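Local coordinates for protein beta-galactosidase (Trichoderma reesei, PDB 3OG2) that probably hydrolyses terminal non-reducing beta-D-galactose residues of beta-D-galactosides, as a TIM-barrel glycoside hydrolase of family 35, at residues T785-N790 / A800-L805; L730-G735 / L778-D783; Y706-G711 / W821-N826; N690-L695 / T793-M798. One frame throughout, in Å; residues are numbered along the deposited sequence.

Contact 1: residues T785-N790 / A800-L805; sequences TGLDEN and APRGIL. With GLC (alpha-D-glucopyranose), chain C.
D788 and A800 mark the nearest approach of the two backbones, their CA atoms 6.9 Å apart, where the irregular loop 785-790 passes the lead-in to strand 803-811. R802 carries the contact. Its guanidinium meets the carbonyl of G786 side-on: NE and NH2 each donate to G786 O at 2.9 Å. That oxygen lies close to the guanidinium plane and is held by two donors. NH2 also makes a salt bridge to D788 OD1 at 3.0 Å, weak as a hydrogen bond; the carboxylate is turned 69° from the guanidinium plane. NH1 turns back to the carbonyl of P801 in its own segment, which helps fix the rotation of the group. The R802 chain bends at chi2 (-72°), and L787 CD2 packs against its CG at 3.7 Å. Two waters fill in the polar links. One joins D788 N to A800 O. The other bridges D788 OD2 and R802 NH1. A methionine in place of R802 would probably leave G786 O without both its donors and D788 without its charge partner. Further along the loop, E789 lies beside a glucose of a protein-linked glycan. Around the contact, G803 pairs with Q733 of strand 726-733, the sheet neighbour of strand 803-811, and the R802 side chain also touches L713 of strand 713-720.

Contact 2: residues L730-G735 / L778-D783; sequences LSTQGG and LTVVVD
L730 and V780 face each other between the two sheets of a beta-sandwich. Strand 726-733 belongs to a three-stranded antiparallel sheet and strand 775-782 to a five-stranded one. Their short segments come within 8.4 Å, with N-to-C directions 31° apart. No hydrogen bond crosses. Methyl groups make most of the link along the strands. L730 CD2 meets V780 tip to tip, 4.1 Å from CG2 and about as far from CG1. The leucine CG is anti to the backbone N (chi1 -163°), which directs the branch toward the facing sheet. T732 is next to face inward. Its methyl CG2 meets V782 CG2 at 4.0 Å, the two side chains running at a slant to each other. The hydroxyl of T732 is engaged by S740. Q733 turns its side chain to the other side of its strand, where NE2 bonds to P801 O. It joins the contact through its backbone, with its carbonyl O 3.8 Å from V782 CG1. At G734 the strand has ended and the two segments draw together. A CB on this residue would clash with the carbonyl of D783. The D783 carboxylate is occupied by T712, R918 and K930. Its buried carbonyl O has no conventional polar partner in the model, but G734 CA points a C-H at it over 3.2 Å, with 135° at the hydrogen.

Contact 3: residues Y706-G711 / W821-N826; sequences YGFHAG and WKLTGN
F708 lies flat against G825 where strand 820-824 runs out. This strand is at one margin of the five-stranded sheet of the beta-sandwich, and residues 706-711 form the loop leading into its sheet neighbour, strand 713-720. Two aromatic rings each have a face covered by residues 823-825. The backbone N of G825 sits 3.1 Å above the F708 plane, over its centre. T824 CA makes a CH-pi contact to the same ring, 4.2 Å from its centroid. L823 CD2 does likewise over one face of Y706, 3.9 Å from that centroid and 17° off the normal. The fit at G825 is close: a CB there would clash with F708 CB. Apolar side-chain contacts extend the patch. L823 CD1 touches Y706 CD1 at 3.6 Å. The two leucine methyls thus meet Y706, while L823 CG lies 4.1 Å from F708 CE2. This CG is wedged between the backbone N and the carbonyl carbon (chi1 86°), which turns both methyls to the tyrosine. A serine in place of F708 would probably open a gap beneath T824 and G825. Polar links across the contact go through water. N826 OD1 accepts from two waters. One is also bound to G707 O and H709 N. The other donates to A710 O and accepts from N826 N. The side-chain ND2 of N826 bonds to G829 O. At the rim of F708, the carbonyl O of N826 approaches edge-on, 3.2 Å from CE1.

Contact 4: residues N690-L695 / T793-M798; sequences NTYAPL and TGDDSM
D796 OD2 is gripped by a water at 2.7 Å and by the ammonium of K799 in a salt bridge. The same water donates at 2.8 Å to T691 OG1, which is also hydrogen-bonded to K136 O. The water thus ties loop 690-695, ahead of strand 713-720, to loop 793-798, between strands 775-782 and 803-811. Loop 690-695 is shaped by an Asx turn at N690, the residue after the glycosylated N689. N690 OD1 accepts from the backbone N of Y692 at 2.9 Å, in the carbonyl plane, and from the N of A693, which lies well above that plane. Loop 793-798 folds tightly too: D796 is the centre of an inverse gamma turn, closed by a weak bond from S797 N to D795 O. The turn presents its peptide to the ring of Y692, which carries most of the contact. With CG anti to the backbone N (chi1 -177°), the tyrosine extends across to loop 793-798. D796 O stands 3.3 Å above the ring plane, toward the rim. D795 OD1 comes to the ring edge instead, 3.5 Å from CE1, its carboxylate turned 34° from the ring. That places an anionic oxygen beside an aromatic C-H, where the charge may be mildly stabilised. The contact is at the surface, and Y692 remains exposed. The S797 hydroxyl looks the other way, to E789 O. Its CA completes the ring contact as an off-centre CH-pi partner, 4.2 Å from the Y692 centroid.

Contacts 1, 2 and 3 lie 11 to 12 Å apart, centre to centre, in one all-beta region. Contact 2 joins its two sheets, and contact 1 continues from it: L805 N pairs with S731 O at 2.8 Å. I804 of contact 1 also packs on W821 of contact 3. Contact 4 is about 10 Å from contact 1 between centres and is tied to it by S797 OG, 2.6 Å from E789 O. Contacts 1 and 4 lie nearest the galactose site, which holds no galactose here: the side chains of D788 and S797 are about 9 and 8 Å from that of N120. E789 OE2 accepts a bond from the backbone N of E122, a galactose-binding residue.

Contact 1: residues T785-N790 / A800-L805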
loop_
_atom_site.group_PDB
_atom_site.type_symbol
_atom_site.label_atom_id
_atom_site.label_comp_id
_atom_site.label_asym_id
_atom_site.label_seq_id
_atom_site.Cartn_x
_atom_site.Cartn_y
_atom_site.Cartn_z
ATOM N N THR A 785 11.314 12.516 -12.472
ATOM C CA THR A 785 10.774 11.298 -11.824
ATOM C C THR A 785 9.793 11.689 -10.731
ATOM O O THR A 785 9.415 10.856 -9.904
ATOM C CB THR A 785 11.929 10.438 -11.285
ATOM O OG1 THR A 785 12.763 11.334 -10.523
ATOM C CG2 THR A 785 12.706 9.831 -12.454
ATOM N N GLY A 786 9.334 12.925 -10.728
ATOM C CA GLY A 786 8.285 13.397 -9.789
ATOM C C GLY A 786 8.793 14.581 -9.003
ATOM O O GLY A 786 9.980 14.955 -9.120
ATOM N N LEU A 787 7.958 15.193 -8.200
ATOM C CA LEU A 787 8.393 16.285 -7.328
ATOM C C LEU A 787 8.723 15.702 -5.959
ATOM O O LEU A 787 8.119 14.681 -5.529
ATOM C CB LEU A 787 7.247 17.307 -7.199
ATOM C CG LEU A 787 6.799 17.853 -8.568
ATOM C CD1 LEU A 787 5.714 18.907 -8.383
ATOM C CD2 LEU A 787 7.993 18.422 -9.333
ATOM N N ASP A 788 9.702 16.291 -5.299
ATOM C CA ASP A 788 10.135 15.747 -4.022
ATOM C C ASP A 788 9.061 15.951 -2.941
ATOM O O ASP A 788 8.205 16.842 -3.035
ATOM C CB ASP A 788 11.425 16.441 -3.556
ATOM C CG ASP A 788 12.623 16.090 -4.437
ATOM O OD1 ASP A 788 12.634 15.080 -5.190
ATOM O OD2 ASP A 788 13.649 16.813 -4.381
ATOM N N GLU A 789 9.154 15.123 -1.899
ATOM C CA GLU A 789 8.405 15.294 -0.678
ATOM C C GLU A 789 8.878 16.508 0.121
ATOM O O GLU A 789 9.850 17.201 -0.221
ATOM C CB GLU A 789 8.529 13.991 0.183
ATOM C CG GLU A 789 7.709 12.860 -0.433
ATOM C CD GLU A 789 7.972 11.549 0.277
ATOM O OE1 GLU A 789 9.171 11.322 0.710
ATOM O OE2 GLU A 789 7.043 10.745 0.416
ATOM N N ASN A 790 8.116 16.781 1.200
ATOM C CA ASN A 790 8.343 17.959 2.040
ATOM C C ASN A 790 8.169 17.559 3.492
ATOM O O ASN A 790 7.393 18.130 4.265
ATOM C CB ASN A 790 7.342 19.070 1.648
ATOM C CG ASN A 790 7.874 20.443 2.010
ATOM O OD1 ASN A 790 8.387 21.135 1.130
ATOM N ND2 ASN A 790 7.772 20.881 3.274
ATOM N N ALA A 800 11.816 21.945 -4.973
ATOM C CA ALA A 800 12.956 21.721 -5.872
ATOM C C ALA A 800 12.480 21.715 -7.322
ATOM O O ALA A 800 11.614 20.901 -7.653
ATOM C CB ALA A 800 13.633 20.409 -5.542
ATOM N N PRO A 801 12.954 22.598 -8.169
ATOM C CA PRO A 801 12.391 22.682 -9.528
ATOM C C PRO A 801 12.808 21.532 -10.419
ATOM O O PRO A 801 13.722 20.740 -10.130
ATOM C CB PRO A 801 12.903 24.020 -10.051
ATOM C CG PRO A 801 14.034 24.380 -9.217
ATOM C CD PRO A 801 13.872 23.695 -7.853
ATOM N N ARG A 802 12.128 21.501 -11.551
ATOM C CA ARG A 802 12.474 20.537 -12.613
ATOM C C ARG A 802 12.766 21.337 -13.849
ATOM O O ARG A 802 11.973 22.256 -14.200
ATOM C CB ARG A 802 11.328 19.573 -12.893
ATOM C CG ARG A 802 10.936 18.822 -11.604
ATOM C CD ARG A 802 12.012 17.808 -11.257
ATOM N NE ARG A 802 11.775 16.996 -10.069
ATOM C CZ ARG A 802 12.462 17.162 -8.921
ATOM N NH1 ARG A 802 13.344 18.141 -8.766
ATOM N NH2 ARG A 802 12.213 16.313 -7.940
ATOM N N GLY A 803 13.865 21.032 -14.556
ATOM C CA GLY A 803 14.182 21.746 -15.773
ATOM C C GLY A 803 15.655 22.135 -15.736
ATOM O O GLY A 803 16.536 21.309 -15.428
ATOM N N ILE A 804 15.921 23.374 -16.112
ATOM C CA ILE A 804 17.298 23.869 -16.225
ATOM C C ILE A 804 17.529 24.834 -15.080
ATOM O O ILE A 804 16.859 25.847 -14.961
ATOM C CB ILE A 804 17.544 24.533 -17.590
ATOM C CG1 ILE A 804 17.374 23.487 -18.720
ATOM C CG2 ILE A 804 18.912 25.216 -17.649
ATOM C CD1 ILE A 804 17.267 24.086 -20.103
ATOM N N LEU A 805 18.490 24.480 -14.213
ATOM C CA LEU A 805 18.829 25.328 -13.062
ATOM C C LEU A 805 19.760 26.441 -13.460
ATOM O O LEU A 805 19.762 27.495 -12.796
ATOM C CB LEU A 805 19.576 24.459 -12.013
ATOM C CG LEU A 805 18.767 23.313 -11.447
ATOM C CD1 LEU A 805 19.600 22.575 -10.403
ATOM C CD2 LEU A 805 17.481 23.840 -10.846
HETATM C C1 GLC C . 14.861 8.533 3.139
HETATM C C2 GLC C . 14.284 8.386 4.527
HETATM C C3 GLC C . 12.826 8.728 4.723
HETATM C C4 GLC C . 12.375 9.866 3.823
HETATM C C5 GLC C . 12.796 9.507 2.382
HETATM C C6 GLC C . 12.032 10.308 1.401
HETATM O O2 GLC C . 14.503 7.080 5.015
HETATM O O3 GLC C . 12.645 9.080 6.084
HETATM O O4 GLC C . 10.969 10.034 3.853
HETATM O O5 GLC C . 14.208 9.487 2.315
HETATM O O6 GLC C . 12.511 10.674 0.161
HETATM O O HOH W 1 10.335 18.883 -6.228
HETATM O O HOH W 2 15.104 17.296 -6.651
#

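Contact 2: residues L730-G735 / L778-D783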
loop_
_atom_site.group_PDB
_atom_site.type_symbol
_atom_site.label_atom_id
_atom_site.label_comp_id
_atom_site.label_asym_id
_atom_site.label_seq_id
_atom_site.Cartn_x
_atom_site.Cartn_y
_atom_site.Cartn_z
ATOM N N LEU A 730 25.487 23.300 -18.896
ATOM C CA LEU A 730 24.070 23.116 -18.643
ATOM C C LEU A 730 23.818 22.332 -17.369
ATOM O O LEU A 730 24.274 21.214 -17.202
ATOM C CB LEU A 730 23.538 22.361 -19.838
ATOM C CG LEU A 730 22.092 22.313 -20.112
ATOM C CD1 LEU A 730 21.421 23.677 -20.339
ATOM C CD2 LEU A 730 21.905 21.432 -21.357
ATOM N N SER A 731 23.120 22.941 -16.423
ATOM C CA SER A 731 22.779 22.320 -15.159
ATOM C C SER A 731 21.314 21.948 -15.185
ATOM O O SER A 731 20.451 22.847 -15.290
ATOM C CB SER A 731 23.143 23.285 -14.023
ATOM O OG SER A 731 22.837 22.710 -12.763
ATOM N N THR A 732 21.043 20.646 -15.193
ATOM C CA THR A 732 19.653 20.159 -15.253
ATOM C C THR A 732 19.245 19.480 -13.980
ATOM O O THR A 732 20.064 18.975 -13.197
ATOM C CB THR A 732 19.439 19.226 -16.476
ATOM O OG1 THR A 732 20.382 18.119 -16.385
ATOM C CG2 THR A 732 19.631 19.946 -17.797
ATOM N N GLN A 733 17.935 19.420 -13.718
ATOM C CA GLN A 733 17.459 18.786 -12.495
ATOM C C GLN A 733 16.140 18.115 -12.816
ATOM O O GLN A 733 15.172 18.774 -13.254
ATOM C CB GLN A 733 17.321 19.814 -11.373
ATOM C CG GLN A 733 16.748 19.152 -10.110
ATOM C CD GLN A 733 17.007 19.994 -8.888
ATOM O OE1 GLN A 733 18.095 19.890 -8.289
ATOM N NE2 GLN A 733 16.058 20.857 -8.503
ATOM N N GLY A 734 16.059 16.816 -12.561
ATOM C CA GLY A 734 14.826 16.077 -12.818
ATOM C C GLY A 734 14.354 15.224 -11.654
ATOM O O GLY A 734 13.372 14.512 -11.788
ATOM N N GLY A 735 15.040 15.257 -10.503
ATOM C CA GLY A 735 14.691 14.305 -9.442
ATOM C C GLY A 735 15.587 13.066 -9.557
ATOM O O GLY A 735 16.161 12.806 -10.638
ATOM N N LEU A 778 19.058 24.767 -29.549
ATOM C CA LEU A 778 19.329 23.646 -28.649
ATOM C C LEU A 778 18.019 23.041 -28.230
ATOM O O LEU A 778 17.118 23.735 -27.794
ATOM C CB LEU A 778 20.074 24.190 -27.424
ATOM C CG LEU A 778 21.506 24.562 -27.675
ATOM C CD1 LEU A 778 22.011 25.491 -26.566
ATOM C CD2 LEU A 778 22.406 23.324 -27.755
ATOM N N THR A 779 17.890 21.731 -28.346
ATOM C CA THR A 779 16.730 21.039 -27.778
ATOM C C THR A 779 17.250 20.221 -26.604
ATOM O O THR A 779 18.159 19.415 -26.761
ATOM C CB THR A 779 16.015 20.118 -28.803
ATOM O OG1 THR A 779 15.459 20.914 -29.853
ATOM C CG2 THR A 779 14.860 19.385 -28.145
ATOM N N VAL A 780 16.675 20.487 -25.418
ATOM C CA VAL A 780 17.132 19.847 -24.195
ATOM C C VAL A 780 15.936 19.068 -23.641
ATOM O O VAL A 780 14.888 19.673 -23.391
ATOM C CB VAL A 780 17.585 20.903 -23.166
ATOM C CG1 VAL A 780 18.042 20.225 -21.862
ATOM C CG2 VAL A 780 18.672 21.741 -23.778
ATOM N N VAL A 781 16.029 17.766 -23.475
ATOM C CA VAL A 781 14.976 16.947 -22.914
ATOM C C VAL A 781 15.394 16.647 -21.480
ATOM O O VAL A 781 16.533 16.215 -21.260
ATOM C CB VAL A 781 14.829 15.636 -23.714
ATOM C CG1 VAL A 781 13.661 14.800 -23.132
ATOM C CG2 VAL A 781 14.597 15.938 -25.193
ATOM N N VAL A 782 14.516 16.887 -20.518
ATOM C CA VAL A 782 14.835 16.679 -19.115
ATOM C C VAL A 782 13.709 15.820 -18.522
ATOM O O VAL A 782 12.578 16.295 -18.442
ATOM C CB VAL A 782 14.941 18.002 -18.312
ATOM C CG1 VAL A 782 15.314 17.688 -16.863
ATOM C CG2 VAL A 782 15.963 18.936 -18.973
ATOM N N ASP A 783 14.015 14.577 -18.184
ATOM C CA ASP A 783 12.950 13.797 -17.558
ATOM C C ASP A 783 12.712 14.275 -16.130
ATOM O O ASP A 783 13.624 14.810 -15.502
ATOM C CB ASP A 783 13.322 12.319 -17.398
ATOM C CG ASP A 783 12.042 11.488 -17.264
ATOM O OD1 ASP A 783 10.950 11.905 -17.752
ATOM O OD2 ASP A 783 12.106 10.405 -16.612
#

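Contact 3: residues Y706-G711 / W821-N826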
loop_
_atom_site.group_PDB
_atom_site.type_symbol
_atom_site.label_atom_id
_atom_site.label_comp_id
_atom_site.label_asym_id
_atom_site.label_seq_id
_atom_site.Cartn_x
_atom_site.Cartn_y
_atom_site.Cartn_z
ATOM N N TYR A 706 5.656 27.479 -15.129
ATOM C CA TYR A 706 4.831 27.629 -16.325
ATOM C C TYR A 706 3.671 26.636 -16.328
ATOM O O TYR A 706 2.986 26.478 -17.353
ATOM C CB TYR A 706 5.718 27.404 -17.557
ATOM C CG TYR A 706 6.837 28.431 -17.651
ATOM C CD1 TYR A 706 8.060 28.197 -17.029
ATOM C CD2 TYR A 706 6.650 29.596 -18.361
ATOM C CE1 TYR A 706 9.093 29.125 -17.110
ATOM C CE2 TYR A 706 7.705 30.545 -18.450
ATOM C CZ TYR A 706 8.906 30.299 -17.842
ATOM O OH TYR A 706 9.910 31.248 -17.945
ATOM N N GLY A 707 3.445 25.970 -15.179
ATOM C CA GLY A 707 2.291 25.073 -15.106
ATOM C C GLY A 707 2.558 23.634 -15.460
ATOM O O GLY A 707 1.563 22.869 -15.608
ATOM N N PHE A 708 3.826 23.231 -15.613
ATOM C CA PHE A 708 4.179 21.884 -16.024
ATOM C C PHE A 708 4.742 21.126 -14.817
ATOM O O PHE A 708 5.873 21.445 -14.414
ATOM C CB PHE A 708 5.216 21.909 -17.162
ATOM C CG PHE A 708 4.682 22.655 -18.382
ATOM C CD1 PHE A 708 3.561 22.201 -19.062
ATOM C CD2 PHE A 708 5.359 23.797 -18.810
ATOM C CE1 PHE A 708 3.133 22.888 -20.176
ATOM C CE2 PHE A 708 4.924 24.520 -19.893
ATOM C CZ PHE A 708 3.794 24.038 -20.574
ATOM N N HIS A 709 3.995 20.157 -14.314
ATOM C CA HIS A 709 4.364 19.501 -13.053
ATOM C C HIS A 709 4.664 18.021 -13.195
ATOM O O HIS A 709 5.028 17.394 -12.179
ATOM C CB HIS A 709 3.187 19.631 -12.023
ATOM C CG HIS A 709 2.771 21.071 -11.929
ATOM N ND1 HIS A 709 3.686 22.094 -11.651
ATOM C CD2 HIS A 709 1.551 21.611 -12.182
ATOM C CE1 HIS A 709 2.988 23.236 -11.691
ATOM N NE2 HIS A 709 1.709 22.972 -11.995
ATOM N N ALA A 710 4.467 17.458 -14.373
ATOM C CA ALA A 710 4.422 16.011 -14.539
ATOM C C ALA A 710 5.301 15.568 -15.732
ATOM O O ALA A 710 5.200 16.089 -16.847
ATOM C CB ALA A 710 3.000 15.548 -14.846
ATOM N N GLY A 711 6.075 14.512 -15.515
ATOM C CA GLY A 711 6.758 13.847 -16.618
ATOM C C GLY A 711 7.821 14.679 -17.287
ATOM O O GLY A 711 8.414 15.636 -16.742
ATOM N N TRP A 821 14.450 31.258 -24.870
ATOM C CA TRP A 821 13.950 29.922 -24.605
ATOM C C TRP A 821 12.461 29.755 -24.802
ATOM O O TRP A 821 11.666 30.670 -24.528
ATOM C CB TRP A 821 14.239 29.595 -23.146
ATOM C CG TRP A 821 15.690 29.497 -22.787
ATOM C CD1 TRP A 821 16.466 30.528 -22.276
ATOM C CD2 TRP A 821 16.525 28.341 -22.888
ATOM N NE1 TRP A 821 17.745 30.060 -22.056
ATOM C CE2 TRP A 821 17.820 28.736 -22.417
ATOM C CE3 TRP A 821 16.306 27.014 -23.332
ATOM C CZ2 TRP A 821 18.892 27.853 -22.369
ATOM C CZ3 TRP A 821 17.403 26.109 -23.283
ATOM C CH2 TRP A 821 18.666 26.564 -22.806
ATOM N N LYS A 822 12.065 28.547 -25.167
ATOM C CA LYS A 822 10.686 28.075 -25.121
ATOM C C LYS A 822 10.717 26.742 -24.348
ATOM O O LYS A 822 11.789 26.106 -24.202
ATOM C CB LYS A 822 10.126 27.809 -26.517
ATOM C CG LYS A 822 10.214 29.063 -27.382
ATOM C CD LYS A 822 9.409 28.861 -28.656
ATOM C CE LYS A 822 9.578 30.072 -29.591
ATOM N NZ LYS A 822 8.628 29.944 -30.744
ATOM N N LEU A 823 9.548 26.349 -23.809
ATOM C CA LEU A 823 9.526 25.076 -23.057
ATOM C C LEU A 823 8.170 24.438 -23.190
ATOM O O LEU A 823 7.174 25.092 -23.505
ATOM C CB LEU A 823 9.909 25.265 -21.584
ATOM C CG LEU A 823 8.751 25.649 -20.620
ATOM C CD1 LEU A 823 9.238 25.499 -19.184
ATOM C CD2 LEU A 823 8.178 27.048 -20.874
ATOM N N THR A 824 8.130 23.132 -22.902
ATOM C CA THR A 824 6.848 22.476 -22.697
ATOM C C THR A 824 6.999 21.300 -21.721
ATOM O O THR A 824 8.020 20.623 -21.693
ATOM C CB THR A 824 6.245 21.952 -24.007
ATOM O OG1 THR A 824 4.880 21.583 -23.762
ATOM C CG2 THR A 824 7.013 20.743 -24.576
ATOM N N GLY A 825 5.892 21.085 -21.006
ATOM C CA GLY A 825 5.599 19.808 -20.382
ATOM C C GLY A 825 4.299 19.278 -21.039
ATOM O O GLY A 825 4.100 19.439 -22.248
ATOM N N ASN A 826 3.435 18.650 -20.232
ATOM C CA ASN A 826 2.197 18.086 -20.786
ATOM C C ASN A 826 1.411 19.208 -21.472
ATOM O O ASN A 826 1.378 20.360 -20.983
ATOM C CB ASN A 826 1.357 17.480 -19.656
ATOM C CG ASN A 826 0.772 18.514 -18.692
ATOM O OD1 ASN A 826 1.519 19.059 -17.843
ATOM N ND2 ASN A 826 -0.519 18.797 -18.809
HETATM O O HOH W 3 1.247 20.112 -15.367
HETATM O O HOH W 4 4.164 18.570 -17.374
#

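Contact 4: residues N690-L695 / T793-M798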
loop_
_atom_site.group_PDB
_atom_site.type_symbol
_atom_site.label_atom_id
_atom_site.label_comp_id
_atom_site.label_asym_id
_atom_site.label_seq_id
_atom_site.Cartn_x
_atom_site.Cartn_y
_atom_site.Cartn_z
ATOM N N ASN A 690 9.524 31.045 -6.766
ATOM C CA ASN A 690 10.193 29.922 -6.117
ATOM C C ASN A 690 11.261 30.445 -5.156
ATOM O O ASN A 690 12.343 30.859 -5.523
ATOM C CB ASN A 690 10.783 28.947 -7.114
ATOM C CG ASN A 690 11.190 27.651 -6.411
ATOM O OD1 ASN A 690 11.645 27.609 -5.295
ATOM N ND2 ASN A 690 10.956 26.516 -7.077
ATOM N N THR A 691 10.914 30.435 -3.867
ATOM C CA THR A 691 11.800 30.995 -2.871
ATOM C C THR A 691 12.812 29.965 -2.432
ATOM O O THR A 691 13.785 30.297 -1.729
ATOM C CB THR A 691 10.951 31.476 -1.671
ATOM O OG1 THR A 691 9.965 30.470 -1.317
ATOM C CG2 THR A 691 10.199 32.763 -2.017
ATOM N N TYR A 692 12.670 28.698 -2.800
ATOM C CA TYR A 692 13.605 27.651 -2.405
ATOM C C TYR A 692 14.800 27.577 -3.347
ATOM O O TYR A 692 15.881 27.193 -2.919
ATOM C CB TYR A 692 12.885 26.324 -2.481
ATOM C CG TYR A 692 13.626 25.100 -2.055
ATOM C CD1 TYR A 692 13.923 24.856 -0.727
ATOM C CD2 TYR A 692 14.045 24.160 -2.968
ATOM C CE1 TYR A 692 14.606 23.731 -0.327
ATOM C CE2 TYR A 692 14.719 23.021 -2.608
ATOM C CZ TYR A 692 14.996 22.814 -1.281
ATOM O OH TYR A 692 15.676 21.669 -0.900
ATOM N N ALA A 693 14.627 27.919 -4.609
ATOM C CA ALA A 693 15.677 27.858 -5.610
ATOM C C ALA A 693 15.689 29.177 -6.381
ATOM O O ALA A 693 15.192 29.239 -7.501
ATOM C CB ALA A 693 15.472 26.669 -6.565
ATOM N N PRO A 694 16.242 30.224 -5.811
ATOM C CA PRO A 694 16.291 31.535 -6.486
ATOM C C PRO A 694 16.925 31.393 -7.855
ATOM O O PRO A 694 17.848 30.611 -8.111
ATOM C CB PRO A 694 17.183 32.364 -5.560
ATOM C CG PRO A 694 17.133 31.701 -4.232
ATOM C CD PRO A 694 16.849 30.252 -4.448
ATOM N N LEU A 695 16.439 32.192 -8.816
ATOM C CA LEU A 695 16.914 32.006 -10.184
ATOM C C LEU A 695 18.395 32.333 -10.323
ATOM O O LEU A 695 18.851 33.362 -9.817
ATOM C CB LEU A 695 16.144 32.936 -11.135
ATOM C CG LEU A 695 14.689 32.533 -11.373
ATOM C CD1 LEU A 695 14.067 33.503 -12.390
ATOM C CD2 LEU A 695 14.595 31.083 -11.833
ATOM N N THR A 793 9.008 20.320 7.900
ATOM C CA THR A 793 8.384 21.644 7.857
ATOM C C THR A 793 9.437 22.737 7.947
ATOM O O THR A 793 10.296 22.702 8.839
ATOM C CB THR A 793 7.373 21.726 9.016
ATOM O OG1 THR A 793 6.279 20.821 8.720
ATOM C CG2 THR A 793 6.842 23.126 9.148
ATOM N N GLY A 794 9.397 23.699 7.030
ATOM C CA GLY A 794 10.339 24.817 7.088
ATOM C C GLY A 794 11.482 24.606 6.100
ATOM O O GLY A 794 12.213 25.555 5.877
ATOM N N ASP A 795 11.598 23.401 5.573
ATOM C CA ASP A 795 12.528 23.079 4.505
ATOM C C ASP A 795 11.631 22.824 3.309
ATOM O O ASP A 795 11.003 21.734 3.289
ATOM C CB ASP A 795 13.314 21.839 4.857
ATOM C CG ASP A 795 14.310 21.441 3.800
ATOM O OD1 ASP A 795 14.321 22.217 2.839
ATOM O OD2 ASP A 795 15.031 20.417 3.968
ATOM N N ASP A 796 11.519 23.743 2.415
ATOM C CA ASP A 796 10.564 23.657 1.299
ATOM C C ASP A 796 11.061 22.727 0.206
ATOM O O ASP A 796 11.057 23.106 -0.975
ATOM C CB ASP A 796 10.350 25.082 0.759
ATOM C CG ASP A 796 9.281 25.911 1.446
ATOM O OD1 ASP A 796 8.530 25.391 2.277
ATOM O OD2 ASP A 796 9.198 27.136 1.157
ATOM N N SER A 797 11.492 21.515 0.582
ATOM C CA SER A 797 12.082 20.627 -0.406
ATOM C C SER A 797 11.178 20.231 -1.548
ATOM O O SER A 797 11.678 19.901 -2.642
ATOM C CB SER A 797 12.568 19.341 0.304
ATOM O OG SER A 797 11.523 18.776 1.077
ATOM N N MET A 798 9.855 20.280 -1.362
ATOM C CA MET A 798 8.960 19.983 -2.518
ATOM C C MET A 798 9.123 21.021 -3.620
ATOM O O MET A 798 8.777 20.759 -4.774
ATOM C CB MET A 798 7.530 19.885 -1.970
ATOM C CG MET A 798 6.488 19.819 -3.089
ATOM S SD MET A 798 5.854 21.499 -3.442
ATOM C CE MET A 798 5.093 21.150 -5.043
HETATM O O HOH W 5 11.316 28.578 0.320
#